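Local coordinates for protein alpha-rhamnosidase (Dictyoglomus thermophilum, PDB 6I60) that probably hydrolyses terminal non-reducing alpha-L-rhamnose residues of alpha-L-rhamnosides, at residues 176-181 and 312-317; 287-292 and 323-328; 845-850 and 887-892. All coordinates share one frame; numbering follows the deposited sequence.

How the contacts relate
From the N terminus the chain first reaches residues 176-181, on strand 171-184, and contact 1 closes a long, strand-rich loop when residues 312-317 come back against that strand. Contact 2 opens within this loop, at residues 287-292, and closes after it, at 323-328, so the two contacts cross. Their centres are 9 Å apart, and strands 171-184 and 288-298 are sheet neighbours: the Arg180 and Lys288 backbones are probably hydrogen-bonded, and Arg180 packs on Trp324. Contact 3 follows in series, closing a loop slightly longer than contact 2's in the C-terminal domain. It joins two other sheets on the far side of the chain's centre, its nearest atoms about 47 Å from either of the others.

Contact 1 of 3, residues 176-181 and 312-317; sequences APMFRK and KGWNLP
Met178 reaches from its strand onto one face of the Trp314 indole, and its atoms meet the ring in order. CB sits over the rim of that face, above CZ3 of Trp314 at 4.0 Å. CG turns to the side of the backbone N, anti to the carbonyl carbon (chi1 -47°), which carries SD above the six-membered ring, 4.6 Å from its centroid. A bend at chi3 then swings the methyl over the pyrrole part: CE is 4.1 Å from the centroid of the five-membered ring in a CH-pi contact, and 3.9 Å from CE2 of Trp314. The opposite face is covered by CB of Asn315, so the indole is held between the strand and its own loop neighbour. Phe179 O meets the ring edge at CZ3, in plane.

Two residues along, Arg180 reaches the loop, and NE donates to Trp314 O, 2.8 Å away. The bond is bent, 133° at the hydrogen, and the acceptor lies out of the guanidinium plane. Arg180 also has a weak, long ion pair with Asp321, and Tyr205 touches Trp314. The sulfur and methyl over the indole form a Met-aromatic contact, here fastening the loop between strands 302-306 and 325-329 onto strand 171-184 of a beta-sheet.

Contact 2 of 3, residues 287-292 and 323-328; sequences WKTTYG and TWENAI
Lys288 and Asn326 form a non-hydrogen-bonded antiparallel pair, CA to CA 4.6 Å, where strand 288-298 meets strand 325-329, weakly bonded here at about 325-326. Backbone bonds flank the pair: Ala327 N donates to Trp287 O at 2.9 Å, fairly straight, and Thr289 N to Glu325 O with a more bent N-H. The Lys288 side chain folds back across the junction. Its CB packs 3.5 Å from CE3 of Trp324, bends at chi2 and chi4 turn the chain round, and NZ donates to Trp324 O at 2.6 Å. On the way CE passes 3.2 Å from OD1 of Asn326, whose ND2 is bonded to Glu285 O. Cutting the chain back to an alanine would probably leave Trp324 O without its lysine donor and open a gap beside Asn326 OD1. Thr290 sets CG2 squarely over the six-membered ring of Trp324, a CH-pi contact; its OG1, anti to the backbone N (chi1 167°), points elsewhere and bonds Tyr291 O. CG2 of Thr289 lies against Glu325, 3.6 Å from OE1, while Thr289 OG1 bonds Met178 O and Glu325 OE2 forms a salt bridge with Lys152. Strand 288-298 thus runs between strand 171-184, to which Lys288 and Thr290 are backbone-bonded, and strand 325-329, itself paired with strand 150-151; Trp287 packs on Leu265 and Ile267 of strand 264-273, in another sheet.

Contact 3 of 3, residues 845-850 and 887-892; sequences NKIIFE and SVPVNS
Ser887 meets Phe849 through its backbone: Ser887 O lies 3.8 Å from CZ of the phenyl ring, approaching it obliquely. Its own side chain points away from this contact, and OG is hydrogen-bonded to Ser936 OG. Val888 comes next and divides its two methyls between two partners. CG1, anti to the backbone N (chi1 -171°), is 4.0 Å from CD1 of Ile847, while CG2, on the other branch, is 3.7 Å from CE2 of Phe849. The phenyl ring is backed on one face by CG2 of Ile847, so the isoleucine and phenylalanine pack on each other as well as on the valine. Pro889, just past the end of the strand, adds its CD to the apolar patch, 4.1 Å from CD1 of Ile847. At Asn891 the backbone takes a left-handed conformation (phi 69°), and the amide is engaged outside the contact, with Gln66 N, Ser96 O and Gln98 OE1. Ser892 closes the turn: its CA makes a CA-H...O contact with Asn845 O, at 3.5 Å. Its OG, 3.3 Å from CD1 of Ile847, is satisfied by a hydrogen bond with Trp844 O. No hydrogen bond passes directly between the two segments, and the join rests on apolar packing between sheets.

Residues 887-892 lead from strand 882-888 in one sheet to strand 893-899 in another, where the latter runs parallel to strand 846-849. Val871 and Ile873 of strand 869-877 extend the packing against Ile847 and Phe849, and the Asn891 amide links this C-terminal domain to the N-terminal immunoglobulin-like domain.

Contact 1 of 3, residues 176-181 and 312-317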
ATOM      1  N   ALA A 176     -13.136   3.040 -26.385  1.00 58.18           N
ATOM      2  CA  ALA A 176     -13.637   3.725 -25.199  1.00 60.30           C
ATOM      3  C   ALA A 176     -15.070   4.183 -25.435  1.00 55.17           C
ATOM      4  O   ALA A 176     -15.288   5.250 -26.029  1.00 57.19           O
ATOM      5  CB  ALA A 176     -12.744   4.917 -24.844  1.00 56.07           C
ATOM      6  N   PRO A 177     -16.072   3.427 -24.999  1.00 57.20           N
ATOM      7  CA  PRO A 177     -17.458   3.849 -25.207  1.00 60.08           C
ATOM      8  C   PRO A 177     -17.886   4.908 -24.206  1.00 62.77           C
ATOM      9  O   PRO A 177     -17.454   4.927 -23.052  1.00 63.30           O
ATOM     10  CB  PRO A 177     -18.252   2.553 -25.008  1.00 52.80           C
ATOM     11  CG  PRO A 177     -17.428   1.761 -24.057  1.00 50.45           C
ATOM     12  CD  PRO A 177     -15.983   2.116 -24.329  1.00 61.72           C
ATOM     13  N   MET A 178     -18.752   5.802 -24.674  1.00 62.52           N
ATOM     14  CA  MET A 178     -19.355   6.832 -23.841  1.00 64.16           C
ATOM     15  C   MET A 178     -20.844   6.551 -23.695  1.00 61.93           C
ATOM     16  O   MET A 178     -21.489   6.075 -24.633  1.00 57.58           O
ATOM     17  CB  MET A 178     -19.138   8.225 -24.439  1.00 66.45           C
ATOM     18  CG  MET A 178     -17.709   8.498 -24.875  1.00 62.60           C
ATOM     19  SD  MET A 178     -17.574   9.928 -25.964  1.00 70.99           S
ATOM     20  CE  MET A 178     -16.417  10.946 -25.052  1.00 67.98           C
ATOM     21  N   PHE A 179     -21.385   6.843 -22.515  1.00 62.87           N
ATOM     22  CA  PHE A 179     -22.787   6.587 -22.216  1.00 60.38           C
ATOM     23  C   PHE A 179     -23.427   7.857 -21.682  1.00 62.11           C
ATOM     24  O   PHE A 179     -22.852   8.532 -20.821  1.00 63.72           O
ATOM     25  CB  PHE A 179     -22.937   5.447 -21.205  1.00 62.78           C
ATOM     26  CG  PHE A 179     -22.492   4.113 -21.732  1.00 59.51           C
ATOM     27  CD1 PHE A 179     -21.177   3.705 -21.598  1.00 59.13           C
ATOM     28  CD2 PHE A 179     -23.388   3.272 -22.369  1.00 60.42           C
ATOM     29  CE1 PHE A 179     -20.764   2.479 -22.086  1.00 62.27           C
ATOM     30  CE2 PHE A 179     -22.981   2.046 -22.859  1.00 60.16           C
ATOM     31  CZ  PHE A 179     -21.667   1.649 -22.716  1.00 55.93           C
ATOM     32  N   ARG A 180     -24.615   8.175 -22.190  1.00 67.35           N
ATOM     33  CA  ARG A 180     -25.306   9.411 -21.857  1.00 69.15           C
ATOM     34  C   ARG A 180     -26.767   9.125 -21.543  1.00 73.19           C
ATOM     35  O   ARG A 180     -27.408   8.308 -22.212  1.00 73.07           O
ATOM     36  CB  ARG A 180     -25.213  10.422 -23.005  1.00 65.03           C
ATOM     37  CG  ARG A 180     -26.021  11.677 -22.769  1.00 62.73           C
ATOM     38  CD  ARG A 180     -26.152  12.524 -24.024  1.00 73.65           C
ATOM     39  NE  ARG A 180     -26.021  13.953 -23.745  1.00 75.84           N
ATOM     40  CZ  ARG A 180     -26.842  14.660 -22.970  1.00 78.54           C
ATOM     41  NH1 ARG A 180     -27.888  14.090 -22.383  1.00 77.96           N
ATOM     42  NH2 ARG A 180     -26.620  15.954 -22.789  1.00 77.95           N
ATOM     43  N   LYS A 181     -27.286   9.805 -20.521  1.00 69.63           N
ATOM     44  CA  LYS A 181     -28.692   9.719 -20.153  1.00 69.89           C
ATOM     45  C   LYS A 181     -29.125  11.069 -19.601  1.00 73.24           C
ATOM     46  O   LYS A 181     -28.382  11.706 -18.850  1.00 74.57           O
ATOM     47  CB  LYS A 181     -28.938   8.607 -19.125  1.00 68.27           C
ATOM     48  CG  LYS A 181     -30.295   8.668 -18.437  1.00 69.27           C
ATOM     49  CD  LYS A 181     -31.343   7.880 -19.209  1.00 71.75           C
ATOM     50  CE  LYS A 181     -32.752   8.280 -18.802  1.00 69.02           C
ATOM     51  NZ  LYS A 181     -33.268   9.406 -19.631  1.00 71.95           N
ATOM     52  N   LYS A 312     -18.222  17.543 -29.332  1.00 70.81           N
ATOM     53  CA  LYS A 312     -18.252  18.738 -28.499  1.00 74.29           C
ATOM     54  C   LYS A 312     -19.603  18.867 -27.812  1.00 68.39           C
ATOM     55  O   LYS A 312     -20.650  18.793 -28.460  1.00 76.46           O
ATOM     56  CB  LYS A 312     -17.967  19.980 -29.341  1.00 79.27           C
ATOM     57  CG  LYS A 312     -16.794  19.833 -30.295  1.00 81.49           C
ATOM     58  CD  LYS A 312     -16.071  21.155 -30.486  1.00 78.85           C
ATOM     59  CE  LYS A 312     -16.509  21.840 -31.773  1.00 79.93           C
ATOM     60  NZ  LYS A 312     -15.884  21.223 -32.977  1.00 74.16           N
ATOM     61  N   GLY A 313     -19.579  19.055 -26.497  1.00 69.22           N
ATOM     62  CA  GLY A 313     -20.807  19.272 -25.761  1.00 68.36           C
ATOM     63  C   GLY A 313     -21.629  18.034 -25.486  1.00 73.05           C
ATOM     64  O   GLY A 313     -22.858  18.120 -25.412  1.00 77.98           O
ATOM     65  N   TRP A 314     -20.985  16.881 -25.304  1.00 65.02           N
ATOM     66  CA  TRP A 314     -21.716  15.624 -25.210  1.00 65.86           C
ATOM     67  C   TRP A 314     -22.323  15.371 -23.836  1.00 71.46           C
ATOM     68  O   TRP A 314     -23.251  14.562 -23.730  1.00 70.91           O
ATOM     69  CB  TRP A 314     -20.795  14.459 -25.581  1.00 76.28           C
ATOM     70  CG  TRP A 314     -19.752  14.170 -24.546  1.00 80.41           C
ATOM     71  CD1 TRP A 314     -18.573  14.834 -24.363  1.00 73.42           C
ATOM     72  CD2 TRP A 314     -19.792  13.139 -23.553  1.00 75.32           C
ATOM     73  NE1 TRP A 314     -17.878  14.280 -23.315  1.00 72.37           N
ATOM     74  CE2 TRP A 314     -18.605  13.238 -22.801  1.00 76.35           C
ATOM     75  CE3 TRP A 314     -20.718  12.145 -23.224  1.00 69.12           C
ATOM     76  CZ2 TRP A 314     -18.317  12.379 -21.742  1.00 79.04           C
ATOM     77  CZ3 TRP A 314     -20.432  11.293 -22.173  1.00 73.52           C
ATOM     78  CH2 TRP A 314     -19.241  11.416 -21.444  1.00 78.76           C
ATOM     79  N   ASN A 315     -21.835  16.029 -22.785  1.00 75.98           N
ATOM     80  CA  ASN A 315     -22.310  15.724 -21.439  1.00 75.56           C
ATOM     81  C   ASN A 315     -22.918  16.941 -20.751  1.00 72.59           C
ATOM     82  O   ASN A 315     -22.596  17.228 -19.594  1.00 74.39           O
ATOM     83  CB  ASN A 315     -21.165  15.159 -20.589  1.00 75.61           C
ATOM     84  CG  ASN A 315     -19.908  16.009 -20.660  1.00 76.08           C
ATOM     85  OD1 ASN A 315     -19.927  17.128 -21.174  1.00 78.50           O
ATOM     86  ND2 ASN A 315     -18.806  15.480 -20.139  1.00 75.57           N
ATOM     87  N   LEU A 316     -23.796  17.657 -21.447  1.00 74.23           N
ATOM     88  CA  LEU A 316     -24.429  18.859 -20.923  1.00 75.17           C
ATOM     89  C   LEU A 316     -25.920  18.829 -21.255  1.00 78.04           C
ATOM     90  O   LEU A 316     -26.319  18.207 -22.243  1.00 68.03           O
ATOM     91  CB  LEU A 316     -23.785  20.136 -21.486  1.00 67.79           C
ATOM     92  CG  LEU A 316     -22.271  20.214 -21.291  1.00 73.19           C
ATOM     93  CD1 LEU A 316     -21.585  19.682 -22.508  1.00 77.66           C
ATOM     94  CD2 LEU A 316     -21.797  21.625 -20.989  1.00 67.35           C
ATOM     95  N   PRO A 317     -26.758  19.491 -20.425  1.00 81.45           N
ATOM     96  CA  PRO A 317     -28.219  19.321 -20.538  1.00 80.85           C
ATOM     97  C   PRO A 317     -28.781  19.448 -21.946  1.00 80.94           C
ATOM     98  O   PRO A 317     -29.284  18.469 -22.506  1.00 81.44           O
ATOM     99  CB  PRO A 317     -28.760  20.436 -19.635  1.00 79.59           C
ATOM    100  CG  PRO A 317     -27.706  20.619 -18.605  1.00 78.53           C
ATOM    101  CD  PRO A 317     -26.391  20.363 -19.295  1.00 68.33           C
TER

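Contact 2 of 3, residues 287-292 and 323-328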
ATOM      1  N   TRP A 287     -30.526   4.579 -22.304  1.00 65.33           N
ATOM      2  CA  TRP A 287     -29.271   5.309 -22.389  1.00 66.65           C
ATOM      3  C   TRP A 287     -28.750   5.318 -23.819  1.00 72.62           C
ATOM      4  O   TRP A 287     -28.852   4.322 -24.541  1.00 74.98           O
ATOM      5  CB  TRP A 287     -28.223   4.681 -21.473  1.00 65.14           C
ATOM      6  CG  TRP A 287     -28.434   4.952 -20.022  1.00 67.68           C
ATOM      7  CD1 TRP A 287     -29.594   4.812 -19.319  1.00 66.80           C
ATOM      8  CD2 TRP A 287     -27.450   5.404 -19.085  1.00 69.92           C
ATOM      9  NE1 TRP A 287     -29.395   5.152 -18.004  1.00 63.36           N
ATOM     10  CE2 TRP A 287     -28.086   5.519 -17.834  1.00 72.18           C
ATOM     11  CE3 TRP A 287     -26.093   5.726 -19.185  1.00 64.68           C
ATOM     12  CZ2 TRP A 287     -27.413   5.940 -16.692  1.00 76.62           C
ATOM     13  CZ3 TRP A 287     -25.426   6.140 -18.051  1.00 66.89           C
ATOM     14  CH2 TRP A 287     -26.086   6.244 -16.820  1.00 70.25           C
ATOM     15  N   LYS A 288     -28.183   6.448 -24.220  1.00 68.99           N
ATOM     16  CA  LYS A 288     -27.528   6.548 -25.513  1.00 73.37           C
ATOM     17  C   LYS A 288     -26.036   6.276 -25.363  1.00 70.97           C
ATOM     18  O   LYS A 288     -25.471   6.362 -24.270  1.00 66.55           O
ATOM     19  CB  LYS A 288     -27.764   7.926 -26.130  1.00 76.28           C
ATOM     20  CG  LYS A 288     -29.191   8.149 -26.602  1.00 77.26           C
ATOM     21  CD  LYS A 288     -29.701   6.967 -27.412  1.00 77.42           C
ATOM     22  CE  LYS A 288     -30.867   7.371 -28.301  1.00 73.64           C
ATOM     23  NZ  LYS A 288     -30.410   8.023 -29.560  1.00 76.75           N
ATOM     24  N   THR A 289     -25.399   5.937 -26.480  1.00 76.38           N
ATOM     25  CA  THR A 289     -23.994   5.560 -26.441  1.00 75.21           C
ATOM     26  C   THR A 289     -23.360   5.805 -27.802  1.00 76.64           C
ATOM     27  O   THR A 289     -24.041   5.794 -28.832  1.00 73.96           O
ATOM     28  CB  THR A 289     -23.822   4.094 -26.024  1.00 67.76           C
ATOM     29  OG1 THR A 289     -22.429   3.799 -25.875  1.00 70.23           O
ATOM     30  CG2 THR A 289     -24.435   3.166 -27.062  1.00 65.22           C
ATOM     31  N   THR A 290     -22.046   6.026 -27.790  1.00 73.65           N
ATOM     32  CA  THR A 290     -21.294   6.333 -29.001  1.00 76.71           C
ATOM     33  C   THR A 290     -19.807   6.179 -28.705  1.00 73.66           C
ATOM     34  O   THR A 290     -19.396   5.982 -27.558  1.00 69.57           O
ATOM     35  CB  THR A 290     -21.584   7.749 -29.501  1.00 72.07           C
ATOM     36  OG1 THR A 290     -20.612   8.115 -30.487  1.00 72.47           O
ATOM     37  CG2 THR A 290     -21.503   8.729 -28.351  1.00 75.65           C
ATOM     38  N   TYR A 291     -19.005   6.276 -29.763  1.00 69.32           N
ATOM     39  CA  TYR A 291     -17.555   6.312 -29.654  1.00 71.88           C
ATOM     40  C   TYR A 291     -17.082   7.756 -29.754  1.00 72.56           C
ATOM     41  O   TYR A 291     -17.640   8.550 -30.516  1.00 66.04           O
ATOM     42  CB  TYR A 291     -16.895   5.466 -30.743  1.00 62.74           C
ATOM     43  CG  TYR A 291     -16.785   3.997 -30.396  1.00 69.65           C
ATOM     44  CD1 TYR A 291     -16.682   3.582 -29.076  1.00 68.86           C
ATOM     45  CD2 TYR A 291     -16.788   3.026 -31.390  1.00 72.13           C
ATOM     46  CE1 TYR A 291     -16.583   2.241 -28.753  1.00 67.29           C
ATOM     47  CE2 TYR A 291     -16.689   1.683 -31.077  1.00 73.71           C
ATOM     48  CZ  TYR A 291     -16.586   1.296 -29.759  1.00 73.65           C
ATOM     49  OH  TYR A 291     -16.487  -0.040 -29.447  1.00 73.01           O
ATOM     50  N   GLY A 292     -16.055   8.093 -28.978  1.00 70.27           N
ATOM     51  CA  GLY A 292     -15.577   9.452 -28.919  1.00 70.17           C
ATOM     52  C   GLY A 292     -14.159   9.615 -29.421  1.00 67.16           C
ATOM     53  O   GLY A 292     -13.718   8.946 -30.361  1.00 58.68           O
ATOM     54  N   THR A 323     -29.543  10.711 -32.588  1.00 80.07           N
ATOM     55  CA  THR A 323     -28.512  10.228 -33.516  1.00 83.86           C
ATOM     56  C   THR A 323     -27.521   9.219 -32.931  1.00 82.52           C
ATOM     57  O   THR A 323     -26.578   8.810 -33.616  1.00 79.82           O
ATOM     58  CB  THR A 323     -27.732  11.407 -34.132  1.00 89.11           C
ATOM     59  OG1 THR A 323     -26.766  10.901 -35.063  1.00 97.57           O
ATOM     60  CG2 THR A 323     -26.999  12.240 -33.082  1.00 87.75           C
ATOM     61  N   TRP A 324     -27.729   8.795 -31.686  1.00 85.61           N
ATOM     62  CA  TRP A 324     -26.885   7.819 -31.018  1.00 80.52           C
ATOM     63  C   TRP A 324     -27.619   6.489 -30.930  1.00 78.93           C
ATOM     64  O   TRP A 324     -28.849   6.445 -30.830  1.00 80.08           O
ATOM     65  CB  TRP A 324     -26.502   8.278 -29.604  1.00 78.60           C
ATOM     66  CG  TRP A 324     -25.581   9.467 -29.537  1.00 82.80           C
ATOM     67  CD1 TRP A 324     -25.280  10.337 -30.546  1.00 83.27           C
ATOM     68  CD2 TRP A 324     -24.846   9.916 -28.388  1.00 80.77           C
ATOM     69  NE1 TRP A 324     -24.404  11.297 -30.097  1.00 84.46           N
ATOM     70  CE2 TRP A 324     -24.123  11.061 -28.777  1.00 80.89           C
ATOM     71  CE3 TRP A 324     -24.731   9.460 -27.070  1.00 78.30           C
ATOM     72  CZ2 TRP A 324     -23.295  11.757 -27.896  1.00 80.90           C
ATOM     73  CZ3 TRP A 324     -23.907  10.153 -26.197  1.00 70.25           C
ATOM     74  CH2 TRP A 324     -23.202  11.287 -26.614  1.00 74.32           C
ATOM     75  N   GLU A 325     -26.856   5.401 -30.967  1.00 76.39           N
ATOM     76  CA  GLU A 325     -27.431   4.083 -30.750  1.00 69.88           C
ATOM     77  C   GLU A 325     -27.723   3.879 -29.270  1.00 67.21           C
ATOM     78  O   GLU A 325     -27.070   4.459 -28.399  1.00 73.40           O
ATOM     79  CB  GLU A 325     -26.490   2.989 -31.259  1.00 66.41           C
ATOM     80  CG  GLU A 325     -25.058   3.103 -30.756  1.00 80.68           C
ATOM     81  CD  GLU A 325     -24.351   1.760 -30.691  1.00 82.50           C
ATOM     82  OE1 GLU A 325     -24.762   0.908 -29.875  1.00 78.09           O
ATOM     83  OE2 GLU A 325     -23.382   1.554 -31.454  1.00 84.12           O
ATOM     84  N   ASN A 326     -28.724   3.053 -28.989  1.00 71.11           N
ATOM     85  CA  ASN A 326     -29.102   2.777 -27.613  1.00 72.88           C
ATOM     86  C   ASN A 326     -28.217   1.686 -27.022  1.00 69.42           C
ATOM     87  O   ASN A 326     -27.703   0.819 -27.734  1.00 69.51           O
ATOM     88  CB  ASN A 326     -30.572   2.361 -27.531  1.00 75.27           C
ATOM     89  CG  ASN A 326     -31.524   3.536 -27.697  1.00 70.80           C
ATOM     90  OD1 ASN A 326     -31.505   4.228 -28.716  1.00 72.10           O
ATOM     91  ND2 ASN A 326     -32.365   3.761 -26.694  1.00 61.00           N
ATOM     92  N   ALA A 327     -28.035   1.743 -25.706  1.00 68.88           N
ATOM     93  CA  ALA A 327     -27.263   0.724 -25.014  1.00 67.57           C
ATOM     94  C   ALA A 327     -28.074  -0.562 -24.881  1.00 70.15           C
ATOM     95  O   ALA A 327     -29.307  -0.562 -24.934  1.00 70.71           O
ATOM     96  CB  ALA A 327     -26.829   1.217 -23.634  1.00 56.78           C
ATOM     97  N   ILE A 328     -27.359  -1.673 -24.706  1.00 64.36           N
ATOM     98  CA  ILE A 328     -27.971  -2.982 -24.537  1.00 60.35           C
ATOM     99  C   ILE A 328     -27.586  -3.530 -23.166  1.00 60.99           C
ATOM    100  O   ILE A 328     -26.681  -3.027 -22.500  1.00 61.46           O
ATOM    101  CB  ILE A 328     -27.570  -3.965 -25.654  1.00 62.22           C
ATOM    102  CG1 ILE A 328     -26.183  -4.547 -25.385  1.00 61.95           C
ATOM    103  CG2 ILE A 328     -27.605  -3.278 -27.009  1.00 71.52           C
ATOM    104  CD1 ILE A 328     -25.776  -5.617 -26.370  1.00 65.48           C
TER

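Contact 3 of 3, residues 845-850 and 887-892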
ATOM      1  N   ASN A 845       0.878  -0.179  21.956  1.00 55.94           N
ATOM      2  CA  ASN A 845       0.540  -0.057  23.371  1.00 59.12           C
ATOM      3  C   ASN A 845       1.788   0.141  24.218  1.00 60.76           C
ATOM      4  O   ASN A 845       1.748   0.843  25.236  1.00 54.94           O
ATOM      5  CB  ASN A 845      -0.238  -1.288  23.836  1.00 57.42           C
ATOM      6  CG  ASN A 845      -1.738  -1.053  23.867  1.00 63.98           C
ATOM      7  OD1 ASN A 845      -2.277  -0.531  24.843  1.00 73.71           O
ATOM      8  ND2 ASN A 845      -2.419  -1.437  22.792  1.00 65.48           N
ATOM      9  N   LYS A 846       2.902  -0.465  23.814  1.00 60.38           N
ATOM     10  CA  LYS A 846       4.207  -0.212  24.407  1.00 59.03           C
ATOM     11  C   LYS A 846       5.184   0.082  23.281  1.00 59.04           C
ATOM     12  O   LYS A 846       5.187  -0.612  22.260  1.00 54.99           O
ATOM     13  CB  LYS A 846       4.687  -1.403  25.242  1.00 61.53           C
ATOM     14  CG  LYS A 846       6.096  -1.252  25.795  1.00 65.18           C
ATOM     15  CD  LYS A 846       6.329  -2.184  26.974  1.00 73.13           C
ATOM     16  CE  LYS A 846       6.931  -1.443  28.159  1.00 75.71           C
ATOM     17  NZ  LYS A 846       6.906  -2.272  29.397  1.00 75.35           N
ATOM     18  N   ILE A 847       5.997   1.119  23.460  1.00 53.99           N
ATOM     19  CA  ILE A 847       6.979   1.534  22.470  1.00 51.10           C
ATOM     20  C   ILE A 847       8.370   1.295  23.038  1.00 54.20           C
ATOM     21  O   ILE A 847       8.632   1.594  24.209  1.00 60.54           O
ATOM     22  CB  ILE A 847       6.789   3.012  22.075  1.00 54.03           C
ATOM     23  CG1 ILE A 847       5.303   3.327  21.900  1.00 47.65           C
ATOM     24  CG2 ILE A 847       7.564   3.333  20.806  1.00 48.90           C
ATOM     25  CD1 ILE A 847       5.019   4.787  21.668  1.00 47.24           C
ATOM     26  N   ILE A 848       9.256   0.750  22.211  1.00 56.71           N
ATOM     27  CA  ILE A 848      10.642   0.497  22.587  1.00 53.85           C
ATOM     28  C   ILE A 848      11.506   1.529  21.876  1.00 50.58           C
ATOM     29  O   ILE A 848      11.608   1.525  20.643  1.00 47.41           O
ATOM     30  CB  ILE A 848      11.080  -0.931  22.238  1.00 49.49           C
ATOM     31  CG1 ILE A 848      10.089  -1.947  22.804  1.00 56.99           C
ATOM     32  CG2 ILE A 848      12.476  -1.204  22.771  1.00 54.22           C
ATOM     33  CD1 ILE A 848      10.462  -3.383  22.524  1.00 56.72           C
ATOM     34  N   PHE A 849      12.124   2.418  22.651  1.00 54.80           N
ATOM     35  CA  PHE A 849      13.029   3.441  22.125  1.00 54.27           C
ATOM     36  C   PHE A 849      14.456   2.951  22.350  1.00 52.85           C
ATOM     37  O   PHE A 849      15.070   3.223  23.382  1.00 60.35           O
ATOM     38  CB  PHE A 849      12.784   4.788  22.798  1.00 50.88           C
ATOM     39  CG  PHE A 849      11.406   5.345  22.568  1.00 50.92           C
ATOM     40  CD1 PHE A 849      11.112   6.045  21.409  1.00 54.09           C
ATOM     41  CD2 PHE A 849      10.409   5.180  23.515  1.00 49.81           C
ATOM     42  CE1 PHE A 849       9.848   6.563  21.196  1.00 51.19           C
ATOM     43  CE2 PHE A 849       9.143   5.696  23.308  1.00 52.56           C
ATOM     44  CZ  PHE A 849       8.863   6.390  22.146  1.00 51.25           C
ATOM     45  N   GLU A 850      14.990   2.219  21.371  1.00 46.56           N
ATOM     46  CA  GLU A 850      16.324   1.623  21.459  1.00 52.43           C
ATOM     47  C   GLU A 850      17.167   2.095  20.282  1.00 55.98           C
ATOM     48  O   GLU A 850      17.226   1.424  19.238  1.00 58.17           O
ATOM     49  CB  GLU A 850      16.240   0.100  21.495  1.00 52.67           C
ATOM     50  CG  GLU A 850      17.574  -0.590  21.702  1.00 47.54           C
ATOM     51  CD  GLU A 850      17.490  -2.084  21.478  1.00 53.33           C
ATOM     52  OE1 GLU A 850      16.741  -2.755  22.220  1.00 59.85           O
ATOM     53  OE2 GLU A 850      18.168  -2.585  20.558  1.00 53.33           O
ATOM     54  N   SER A 887       8.909  10.947  22.391  1.00 50.40           N
ATOM     55  CA  SER A 887       7.543  11.429  22.559  1.00 52.63           C
ATOM     56  C   SER A 887       6.606  10.233  22.551  1.00 56.54           C
ATOM     57  O   SER A 887       6.605   9.449  21.598  1.00 52.70           O
ATOM     58  CB  SER A 887       7.168  12.421  21.455  1.00 49.10           C
ATOM     59  OG  SER A 887       7.681  13.710  21.744  1.00 61.56           O
ATOM     60  N   VAL A 888       5.821  10.091  23.615  1.00 47.22           N
ATOM     61  CA  VAL A 888       4.878   8.993  23.769  1.00 56.16           C
ATOM     62  C   VAL A 888       3.473   9.593  23.831  1.00 58.41           C
ATOM     63  O   VAL A 888       3.232  10.471  24.658  1.00 56.64           O
ATOM     64  CB  VAL A 888       5.150   8.148  25.023  1.00 57.32           C
ATOM     65  CG1 VAL A 888       4.293   6.890  25.019  1.00 49.79           C
ATOM     66  CG2 VAL A 888       6.630   7.800  25.114  1.00 57.48           C
ATOM     67  N   PRO A 889       2.538   9.152  22.997  1.00 61.55           N
ATOM     68  CA  PRO A 889       1.170   9.674  23.071  1.00 52.02           C
ATOM     69  C   PRO A 889       0.412   9.053  24.237  1.00 49.67           C
ATOM     70  O   PRO A 889       0.868   8.114  24.891  1.00 50.68           O
ATOM     71  CB  PRO A 889       0.569   9.257  21.727  1.00 48.42           C
ATOM     72  CG  PRO A 889       1.284   7.990  21.388  1.00 53.39           C
ATOM     73  CD  PRO A 889       2.679   8.098  21.973  1.00 58.56           C
ATOM     74  N   VAL A 890      -0.776   9.605  24.488  1.00 49.43           N
ATOM     75  CA  VAL A 890      -1.612   9.119  25.580  1.00 49.77           C
ATOM     76  C   VAL A 890      -2.149   7.724  25.242  1.00 54.53           C
ATOM     77  O   VAL A 890      -2.384   7.389  24.073  1.00 54.67           O
ATOM     78  CB  VAL A 890      -2.757  10.109  25.864  1.00 48.98           C
ATOM     79  CG1 VAL A 890      -3.365   9.855  27.226  1.00 61.65           C
ATOM     80  CG2 VAL A 890      -2.258  11.549  25.789  1.00 44.52           C
ATOM     81  N   ASN A 891      -2.339   6.905  26.284  1.00 52.13           N
ATOM     82  CA  ASN A 891      -2.726   5.491  26.164  1.00 49.78           C
ATOM     83  C   ASN A 891      -1.591   4.656  25.569  1.00 45.95           C
ATOM     84  O   ASN A 891      -1.823   3.717  24.808  1.00 48.63           O
ATOM     85  CB  ASN A 891      -4.012   5.307  25.351  1.00 49.40           C
ATOM     86  CG  ASN A 891      -4.784   4.072  25.761  1.00 55.87           C
ATOM     87  OD1 ASN A 891      -5.127   3.907  26.932  1.00 54.78           O
ATOM     88  ND2 ASN A 891      -5.062   3.197  24.802  1.00 60.22           N
ATOM     89  N   SER A 892      -0.356   4.989  25.934  1.00 53.09           N
ATOM     90  CA  SER A 892       0.809   4.236  25.493  1.00 49.85           C
ATOM     91  C   SER A 892       1.918   4.411  26.519  1.00 47.37           C
ATOM     92  O   SER A 892       1.950   5.395  27.264  1.00 54.46           O
ATOM     93  CB  SER A 892       1.282   4.685  24.108  1.00 54.87           C
ATOM     94  OG  SER A 892       2.613   4.266  23.870  1.00 54.99           O
TER